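Local coordinates for CalsepRRP (PDB 1JY5), which belongs to the RNase T2 family, whose members cleave RNA, but probably has little or no such activity itself, at residues 41-46 / 175-180; 124-129 / 184-189. All coordinates share one frame; numbering follows the deposited sequence.

From the N terminus, after strand 7-14, the chain lays down residues 41-46 on strand 40-48, then residues 124-129 at the end of helix 116-129. It returns to the sheet with residues 175-180 on strand 174-182 and turns through residues 184-189. Contact 1 closes a loop of 128 intervening residues, contact 2 one of 54, and the segments alternate, so the two closures cross rather than nest. Contact 1 joins two strands of the central antiparallel sheet over the strand between them, and contact 2 ties the helix to the turn that follows strand 174-182. Packing of Ile42 on Leu124 and of Ile180 on Leu188 joins the two contacts directly, across helix and sheet.

Contact 1: residues 41-46 / 175-180; sequences TIKGLW and VEQVQI
Lys43 and Trp46 of strand 40-48 reach Gln177 and Gln179 of strand 174-182 in a side-chain contact over one face of the central antiparallel sheet. Strand 7-14 lies between them and pairs with both, so the backbones stay apart: Lys43 CA and Gln177 CA are 8.2 Å from each other. The axes of the two short segments cross at 51°, as expected for the twist accumulated over two strand steps. Each segment carries a classic beta bulge, Lys43 and Gly44 facing Ala11, Glu176 and Gln177 facing Lys169. Gln177 reaches the benzo end of the indole on an extended chain, its CG trans to N (chi1 178°), and Gln177 CD lies 4.2 Å from Trp46 CH2. Ring and amide planes are steeply inclined, 68° apart. The amide of Gln179 comes beside Trp46 CZ3 at the ring edge, near the ring plane. Lys43 crosses Gln177 at about a right angle, its CG beside the amide, and a bend at chi2 turns the ammonium end away. A serine in place of Gln177 would probably leave a gap between the indole end and Lys43 CG. The sequence Ile-Lys-Gly-Leu-Trp corresponds to the family's first conserved active-site motif, but with Lys43 where active T2 enzymes have a catalytic histidine. Helix 97-106 holds the indole, Glu101 OE2 taking a hydrogen bond from Trp46 NE1 and His105 stacking on the ring, while Ile42 and Leu45 pack against helix 116-129.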
ATOM      1  N   THR A  41      -0.806   6.187  -1.853  1.00 16.25           N
ATOM      2  CA  THR A  41       0.503   5.815  -2.378  1.00 14.55           C
ATOM      3  C   THR A  41       0.725   4.381  -1.911  1.00 15.28           C
ATOM      4  O   THR A  41       0.006   3.878  -1.044  1.00 14.51           O
ATOM      5  CB  THR A  41       1.675   6.708  -1.858  1.00 15.82           C
ATOM      6  OG1 THR A  41       1.710   6.684  -0.427  1.00 14.75           O
ATOM      7  CG2 THR A  41       1.528   8.136  -2.361  1.00 15.76           C
ATOM      8  N   ILE A  42       1.720   3.718  -2.482  1.00 14.81           N
ATOM      9  CA  ILE A  42       1.984   2.330  -2.127  1.00 13.81           C
ATOM     10  C   ILE A  42       2.625   2.118  -0.764  1.00 13.52           C
ATOM     11  O   ILE A  42       3.641   2.726  -0.430  1.00 13.79           O
ATOM     12  CB  ILE A  42       2.888   1.646  -3.183  1.00 14.44           C
ATOM     13  CG1 ILE A  42       2.231   1.741  -4.568  1.00 11.67           C
ATOM     14  CG2 ILE A  42       3.091   0.176  -2.815  1.00 12.47           C
ATOM     15  CD1 ILE A  42       3.145   1.333  -5.714  1.00 12.88           C
ATOM     16  N   LYS A  43       1.999   1.263   0.032  1.00 13.08           N
ATOM     17  CA  LYS A  43       2.551   0.892   1.320  1.00 12.21           C
ATOM     18  C   LYS A  43       3.381  -0.350   0.976  1.00 13.51           C
ATOM     19  O   LYS A  43       4.574  -0.435   1.299  1.00 12.22           O
ATOM     20  CB  LYS A  43       1.440   0.538   2.306  1.00 15.46           C
ATOM     21  CG  LYS A  43       1.935  -0.076   3.599  1.00 16.49           C
ATOM     22  CD  LYS A  43       2.881   0.851   4.334  1.00 22.99           C
ATOM     23  CE  LYS A  43       3.388   0.169   5.585  1.00 27.78           C
ATOM     24  NZ  LYS A  43       4.351   1.009   6.338  1.00 30.03           N
ATOM     25  N   GLY A  44       2.743  -1.308   0.303  1.00 13.23           N
ATOM     26  CA  GLY A  44       3.445  -2.515  -0.105  1.00 12.72           C
ATOM     27  C   GLY A  44       2.610  -3.530  -0.869  1.00 13.68           C
ATOM     28  O   GLY A  44       1.409  -3.348  -1.037  1.00 10.04           O
ATOM     29  N   LEU A  45       3.262  -4.584  -1.363  1.00 14.34           N
ATOM     30  CA  LEU A  45       2.582  -5.675  -2.064  1.00 11.69           C
ATOM     31  C   LEU A  45       2.989  -6.849  -1.194  1.00 10.41           C
ATOM     32  O   LEU A  45       4.161  -7.225  -1.155  1.00  9.92           O
ATOM     33  CB  LEU A  45       3.111  -5.872  -3.492  1.00 11.62           C
ATOM     34  CG  LEU A  45       2.492  -7.067  -4.248  1.00 12.45           C
ATOM     35  CD1 LEU A  45       0.981  -6.883  -4.397  1.00 11.66           C
ATOM     36  CD2 LEU A  45       3.136  -7.189  -5.627  1.00 14.80           C
ATOM     37  N   TRP A  46       2.031  -7.418  -0.481  1.00  9.47           N
ATOM     38  CA  TRP A  46       2.359  -8.498   0.428  1.00 10.62           C
ATOM     39  C   TRP A  46       1.924  -9.920   0.073  1.00 10.54           C
ATOM     40  O   TRP A  46       0.736 -10.181  -0.127  1.00 12.33           O
ATOM     41  CB  TRP A  46       1.800  -8.176   1.824  1.00  8.85           C
ATOM     42  CG  TRP A  46       2.106  -6.793   2.355  1.00 13.15           C
ATOM     43  CD1 TRP A  46       3.240  -6.060   2.147  1.00 11.56           C
ATOM     44  CD2 TRP A  46       1.284  -6.017   3.242  1.00 14.75           C
ATOM     45  NE1 TRP A  46       3.176  -4.877   2.853  1.00 13.89           N
ATOM     46  CE2 TRP A  46       1.986  -4.825   3.531  1.00 14.31           C
ATOM     47  CE3 TRP A  46       0.020  -6.215   3.821  1.00 15.10           C
ATOM     48  CZ2 TRP A  46       1.473  -3.833   4.373  1.00 16.46           C
ATOM     49  CZ3 TRP A  46      -0.493  -5.220   4.665  1.00 18.27           C
ATOM     50  CH2 TRP A  46       0.238  -4.047   4.928  1.00 14.84           C
ATOM     51  N   VAL A 175      -8.958   7.669   7.420  1.00 21.51           N
ATOM     52  CA  VAL A 175      -8.580   6.492   6.650  1.00 21.31           C
ATOM     53  C   VAL A 175      -7.067   6.512   6.446  1.00 20.48           C
ATOM     54  O   VAL A 175      -6.515   7.461   5.882  1.00 20.23           O
ATOM     55  CB  VAL A 175      -9.279   6.475   5.275  1.00 22.12           C
ATOM     56  CG1 VAL A 175      -8.791   5.285   4.451  1.00 21.43           C
ATOM     57  CG2 VAL A 175     -10.787   6.395   5.471  1.00 20.54           C
ATOM     58  N   GLU A 176      -6.396   5.469   6.921  1.00 18.06           N
ATOM     59  CA  GLU A 176      -4.950   5.386   6.794  1.00 19.23           C
ATOM     60  C   GLU A 176      -4.492   4.390   5.740  1.00 19.33           C
ATOM     61  O   GLU A 176      -3.555   4.662   4.991  1.00 18.73           O
ATOM     62  CB  GLU A 176      -4.313   5.023   8.139  1.00 20.72           C
ATOM     63  CG  GLU A 176      -2.814   4.794   8.052  1.00 22.74           C
ATOM     64  CD  GLU A 176      -2.147   4.669   9.410  1.00 28.53           C
ATOM     65  OE1 GLU A 176      -2.648   3.895  10.257  1.00 29.09           O
ATOM     66  OE2 GLU A 176      -1.114   5.343   9.622  1.00 29.03           O
ATOM     67  N   GLN A 177      -5.160   3.246   5.665  1.00 19.36           N
ATOM     68  CA  GLN A 177      -4.760   2.226   4.709  1.00 19.58           C
ATOM     69  C   GLN A 177      -5.924   1.480   4.065  1.00 19.83           C
ATOM     70  O   GLN A 177      -6.928   1.182   4.712  1.00 19.71           O
ATOM     71  CB  GLN A 177      -3.821   1.235   5.414  1.00 19.41           C
ATOM     72  CG  GLN A 177      -3.322   0.065   4.572  1.00 22.02           C
ATOM     73  CD  GLN A 177      -2.286  -0.773   5.309  1.00 21.36           C
ATOM     74  OE1 GLN A 177      -1.156  -0.332   5.533  1.00 24.77           O
ATOM     75  NE2 GLN A 177      -2.670  -1.981   5.701  1.00 20.27           N
ATOM     76  N   VAL A 178      -5.790   1.207   2.770  1.00 18.81           N
ATOM     77  CA  VAL A 178      -6.796   0.444   2.040  1.00 18.87           C
ATOM     78  C   VAL A 178      -6.082  -0.772   1.459  1.00 18.30           C
ATOM     79  O   VAL A 178      -5.005  -0.644   0.875  1.00 17.82           O
ATOM     80  CB  VAL A 178      -7.444   1.270   0.900  1.00 18.98           C
ATOM     81  CG1 VAL A 178      -8.262   0.356  -0.012  1.00 18.22           C
ATOM     82  CG2 VAL A 178      -8.368   2.339   1.497  1.00 19.08           C
ATOM     83  N   GLN A 179      -6.679  -1.947   1.634  1.00 17.31           N
ATOM     84  CA  GLN A 179      -6.097  -3.188   1.135  1.00 17.74           C
ATOM     85  C   GLN A 179      -6.975  -3.848   0.078  1.00 17.45           C
ATOM     86  O   GLN A 179      -8.167  -4.066   0.297  1.00 16.99           O
ATOM     87  CB  GLN A 179      -5.883  -4.168   2.293  1.00 16.80           C
ATOM     88  CG  GLN A 179      -4.843  -3.728   3.317  1.00 17.55           C
ATOM     89  CD  GLN A 179      -4.854  -4.605   4.560  1.00 19.48           C
ATOM     90  OE1 GLN A 179      -5.447  -5.683   4.566  1.00 20.40           O
ATOM     91  NE2 GLN A 179      -4.190  -4.153   5.614  1.00 19.91           N
ATOM     92  N   ILE A 180      -6.368  -4.148  -1.068  1.00 16.63           N
ATOM     93  CA  ILE A 180      -7.031  -4.806  -2.191  1.00 16.30           C
ATOM     94  C   ILE A 180      -6.282  -6.114  -2.411  1.00 16.45           C
ATOM     95  O   ILE A 180      -5.051  -6.118  -2.458  1.00 15.41           O
ATOM     96  CB  ILE A 180      -6.907  -3.985  -3.495  1.00 19.72           C
ATOM     97  CG1 ILE A 180      -7.431  -2.564  -3.281  1.00 23.26           C
ATOM     98  CG2 ILE A 180      -7.677  -4.677  -4.617  1.00 20.91           C
ATOM     99  CD1 ILE A 180      -8.873  -2.501  -2.855  1.00 18.70           C
TER

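Contact 2: residues 124-129 / 184-189; sequences LMLYFK and KTLQLQ
Met125 and Leu126 meet Leu186 with aliphatic groups alone; the rings of this region, Tyr127 and Phe128, stand well clear of residues 184-189. Phe128 CE2 lies in plane at the edge of the Tyr127 ring, and Phe128 also meets Tyr78 edge to face. Leu186 instead spreads its two methyls over the last turns of helix 116-129, so that the helix packs on the turn of the beta hairpin 174-189. Its CD1 is 3.7 Å from Met125 CE, the two side chains crossing at about a right angle. Met125 runs extended along chi1 and chi2, then bends at chi3 (77°), which swings the methyl to Leu186. The second branch is looser, with Leu126 CD1 4.3 Å from Leu186 CD2, and Leu126 itself packs on Phe182 of strand 174-182. The left-handed backbone of Leu186 (phi 63°) belongs to a turn that the carboxylate of Asp183 holds through Thr185 OG1 and Gln187 N. One helical turn past Met125, Lys129 extends its whole chain in the same general direction. A water accepts from Lys129 NZ at 3.2 Å and donates to Leu186 O at 2.7 Å. Several of these residues also touch crystal neighbours, which may influence their conformations. The chemistry is thus a small apolar patch bordered by a single water bridge, implying dispersion contacts with little directional demand and a polar tie that solvent mediates.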
ATOM      1  N   LEU A 124       3.730  -1.480  -9.018  1.00 13.33           N
ATOM      2  CA  LEU A 124       3.382  -0.210  -9.645  1.00 13.68           C
ATOM      3  C   LEU A 124       2.299  -0.427 -10.703  1.00 12.24           C
ATOM      4  O   LEU A 124       1.362   0.363 -10.812  1.00 12.62           O
ATOM      5  CB  LEU A 124       4.625   0.434 -10.279  1.00 14.06           C
ATOM      6  CG  LEU A 124       5.513   1.254  -9.328  1.00 16.48           C
ATOM      7  CD1 LEU A 124       5.634   0.552  -7.980  1.00 21.50           C
ATOM      8  CD2 LEU A 124       6.886   1.447  -9.955  1.00 16.35           C
ATOM      9  N   MET A 125       2.422  -1.505 -11.471  1.00 10.76           N
ATOM     10  CA  MET A 125       1.443  -1.812 -12.507  1.00 10.80           C
ATOM     11  C   MET A 125       0.045  -1.905 -11.921  1.00 11.79           C
ATOM     12  O   MET A 125      -0.881  -1.277 -12.420  1.00 13.06           O
ATOM     13  CB  MET A 125       1.787  -3.132 -13.199  1.00  9.65           C
ATOM     14  CG  MET A 125       0.848  -3.509 -14.344  1.00  9.57           C
ATOM     15  SD  MET A 125       1.243  -5.149 -15.007  1.00 15.79           S
ATOM     16  CE  MET A 125       0.524  -6.176 -13.712  1.00 14.32           C
ATOM     17  N   LEU A 126      -0.107  -2.702 -10.867  1.00 11.59           N
ATOM     18  CA  LEU A 126      -1.405  -2.866 -10.220  1.00 13.96           C
ATOM     19  C   LEU A 126      -1.874  -1.527  -9.652  1.00 14.50           C
ATOM     20  O   LEU A 126      -3.049  -1.170  -9.766  1.00 12.55           O
ATOM     21  CB  LEU A 126      -1.308  -3.917  -9.103  1.00 13.83           C
ATOM     22  CG  LEU A 126      -0.993  -5.360  -9.540  1.00 13.10           C
ATOM     23  CD1 LEU A 126      -0.748  -6.237  -8.322  1.00 13.51           C
ATOM     24  CD2 LEU A 126      -2.153  -5.910 -10.368  1.00 14.28           C
ATOM     25  N   TYR A 127      -0.944  -0.786  -9.050  1.00 13.45           N
ATOM     26  CA  TYR A 127      -1.249   0.520  -8.471  1.00 12.29           C
ATOM     27  C   TYR A 127      -1.792   1.492  -9.515  1.00 14.33           C
ATOM     28  O   TYR A 127      -2.734   2.233  -9.248  1.00 14.39           O
ATOM     29  CB  TYR A 127       0.007   1.120  -7.835  1.00 11.60           C
ATOM     30  CG  TYR A 127      -0.154   2.559  -7.386  1.00 11.93           C
ATOM     31  CD1 TYR A 127      -0.767   2.872  -6.171  1.00 13.67           C
ATOM     32  CD2 TYR A 127       0.317   3.607  -8.175  1.00 12.90           C
ATOM     33  CE1 TYR A 127      -0.900   4.200  -5.749  1.00 14.80           C
ATOM     34  CE2 TYR A 127       0.188   4.935  -7.768  1.00 16.05           C
ATOM     35  CZ  TYR A 127      -0.417   5.222  -6.553  1.00 13.74           C
ATOM     36  OH  TYR A 127      -0.509   6.533  -6.136  1.00 15.84           O
ATOM     37  N   PHE A 128      -1.178   1.507 -10.695  1.00 12.55           N
ATOM     38  CA  PHE A 128      -1.616   2.398 -11.771  1.00 14.60           C
ATOM     39  C   PHE A 128      -2.904   1.908 -12.415  1.00 16.23           C
ATOM     40  O   PHE A 128      -3.741   2.710 -12.833  1.00 17.67           O
ATOM     41  CB  PHE A 128      -0.542   2.508 -12.855  1.00 13.08           C
ATOM     42  CG  PHE A 128       0.665   3.288 -12.434  1.00 17.19           C
ATOM     43  CD1 PHE A 128       1.943   2.823 -12.731  1.00 15.83           C
ATOM     44  CD2 PHE A 128       0.531   4.489 -11.738  1.00 16.09           C
ATOM     45  CE1 PHE A 128       3.073   3.542 -12.351  1.00 15.95           C
ATOM     46  CE2 PHE A 128       1.657   5.219 -11.353  1.00 14.50           C
ATOM     47  CZ  PHE A 128       2.929   4.744 -11.656  1.00 14.44           C
ATOM     48  N   LYS A 129      -3.062   0.590 -12.503  1.00 15.67           N
ATOM     49  CA  LYS A 129      -4.261   0.026 -13.115  1.00 16.66           C
ATOM     50  C   LYS A 129      -5.517   0.308 -12.294  1.00 18.43           C
ATOM     51  O   LYS A 129      -6.547   0.707 -12.841  1.00 17.26           O
ATOM     52  CB  LYS A 129      -4.111  -1.488 -13.304  1.00 16.34           C
ATOM     53  CG  LYS A 129      -5.327  -2.122 -13.966  1.00 18.52           C
ATOM     54  CD  LYS A 129      -5.184  -3.619 -14.142  1.00 15.54           C
ATOM     55  CE  LYS A 129      -6.386  -4.185 -14.896  1.00 19.45           C
ATOM     56  NZ  LYS A 129      -6.333  -5.669 -14.970  1.00 16.46           N
ATOM     57  N   LYS A 184      -2.724 -15.287  -7.475  1.00 16.77           N
ATOM     58  CA  LYS A 184      -1.405 -15.433  -8.070  1.00 15.84           C
ATOM     59  C   LYS A 184      -1.356 -15.190  -9.574  1.00 15.80           C
ATOM     60  O   LYS A 184      -0.281 -15.217 -10.176  1.00 13.68           O
ATOM     61  CB  LYS A 184      -0.818 -16.802  -7.710  1.00 16.20           C
ATOM     62  CG  LYS A 184      -0.297 -16.864  -6.263  1.00 19.77           C
ATOM     63  CD  LYS A 184       0.363 -18.202  -5.928  1.00 20.38           C
ATOM     64  CE  LYS A 184      -0.649 -19.297  -5.722  1.00 20.59           C
ATOM     65  NZ  LYS A 184      -1.333 -19.198  -4.412  1.00 19.21           N
ATOM     66  N   THR A 185      -2.517 -14.954 -10.181  1.00 13.47           N
ATOM     67  CA  THR A 185      -2.569 -14.640 -11.603  1.00 15.75           C
ATOM     68  C   THR A 185      -2.936 -13.158 -11.741  1.00 15.88           C
ATOM     69  O   THR A 185      -3.374 -12.704 -12.795  1.00 15.98           O
ATOM     70  CB  THR A 185      -3.595 -15.526 -12.385  1.00 17.25           C
ATOM     71  OG1 THR A 185      -4.861 -15.533 -11.711  1.00 18.19           O
ATOM     72  CG2 THR A 185      -3.074 -16.954 -12.514  1.00 19.94           C
ATOM     73  N   LEU A 186      -2.746 -12.413 -10.653  1.00 15.71           N
ATOM     74  CA  LEU A 186      -3.009 -10.975 -10.622  1.00 15.36           C
ATOM     75  C   LEU A 186      -4.470 -10.573 -10.855  1.00 15.21           C
ATOM     76  O   LEU A 186      -4.755  -9.452 -11.291  1.00 17.40           O
ATOM     77  CB  LEU A 186      -2.097 -10.257 -11.634  1.00 14.19           C
ATOM     78  CG  LEU A 186      -0.576 -10.466 -11.480  1.00 17.71           C
ATOM     79  CD1 LEU A 186       0.170  -9.618 -12.503  1.00 18.21           C
ATOM     80  CD2 LEU A 186      -0.131 -10.087 -10.068  1.00 16.60           C
ATOM     81  N   GLN A 187      -5.394 -11.484 -10.568  1.00 15.84           N
ATOM     82  CA  GLN A 187      -6.818 -11.196 -10.716  1.00 17.62           C
ATOM     83  C   GLN A 187      -7.346 -10.777  -9.351  1.00 16.22           C
ATOM     84  O   GLN A 187      -7.010 -11.388  -8.331  1.00 13.68           O
ATOM     85  CB  GLN A 187      -7.610 -12.430 -11.159  1.00 19.60           C
ATOM     86  CG  GLN A 187      -7.166 -13.097 -12.442  1.00 25.66           C
ATOM     87  CD  GLN A 187      -8.061 -14.285 -12.785  1.00 31.48           C
ATOM     88  OE1 GLN A 187      -8.169 -15.247 -12.011  1.00 31.30           O
ATOM     89  NE2 GLN A 187      -8.711 -14.222 -13.947  1.00 33.96           N
ATOM     90  N   LEU A 188      -8.173  -9.738  -9.333  1.00 15.67           N
ATOM     91  CA  LEU A 188      -8.771  -9.255  -8.095  1.00 16.38           C
ATOM     92  C   LEU A 188      -9.498 -10.392  -7.398  1.00 14.79           C
ATOM     93  O   LEU A 188     -10.143 -11.207  -8.050  1.00 16.48           O
ATOM     94  CB  LEU A 188      -9.790  -8.160  -8.406  1.00 17.34           C
ATOM     95  CG  LEU A 188      -9.221  -6.798  -8.756  1.00 18.88           C
ATOM     96  CD1 LEU A 188     -10.240  -5.971  -9.518  1.00 19.71           C
ATOM     97  CD2 LEU A 188      -8.811  -6.132  -7.461  1.00 17.43           C
ATOM     98  N   GLN A 189      -9.390 -10.466  -6.081  1.00 14.20           N
ATOM     99  CA  GLN A 189     -10.121 -11.490  -5.338  1.00 15.87           C
ATOM    100  C   GLN A 189     -10.518 -10.874  -4.012  1.00 15.12           C
ATOM    101  O   GLN A 189     -10.109  -9.756  -3.691  1.00 16.33           O
ATOM    102  CB  GLN A 189      -9.260 -12.730  -5.085  1.00 15.09           C
ATOM    103  CG  GLN A 189      -8.099 -12.481  -4.139  1.00 15.56           C
ATOM    104  CD  GLN A 189      -7.438 -13.766  -3.684  1.00 16.69           C
ATOM    105  OE1 GLN A 189      -6.845 -14.489  -4.482  1.00 17.74           O
ATOM    106  NE2 GLN A 189      -7.552 -14.062  -2.393  1.00 17.91           N
TER
HETATM  107  O   HOH W   1      -4.470  -7.315 -12.918  1.00 19.36           O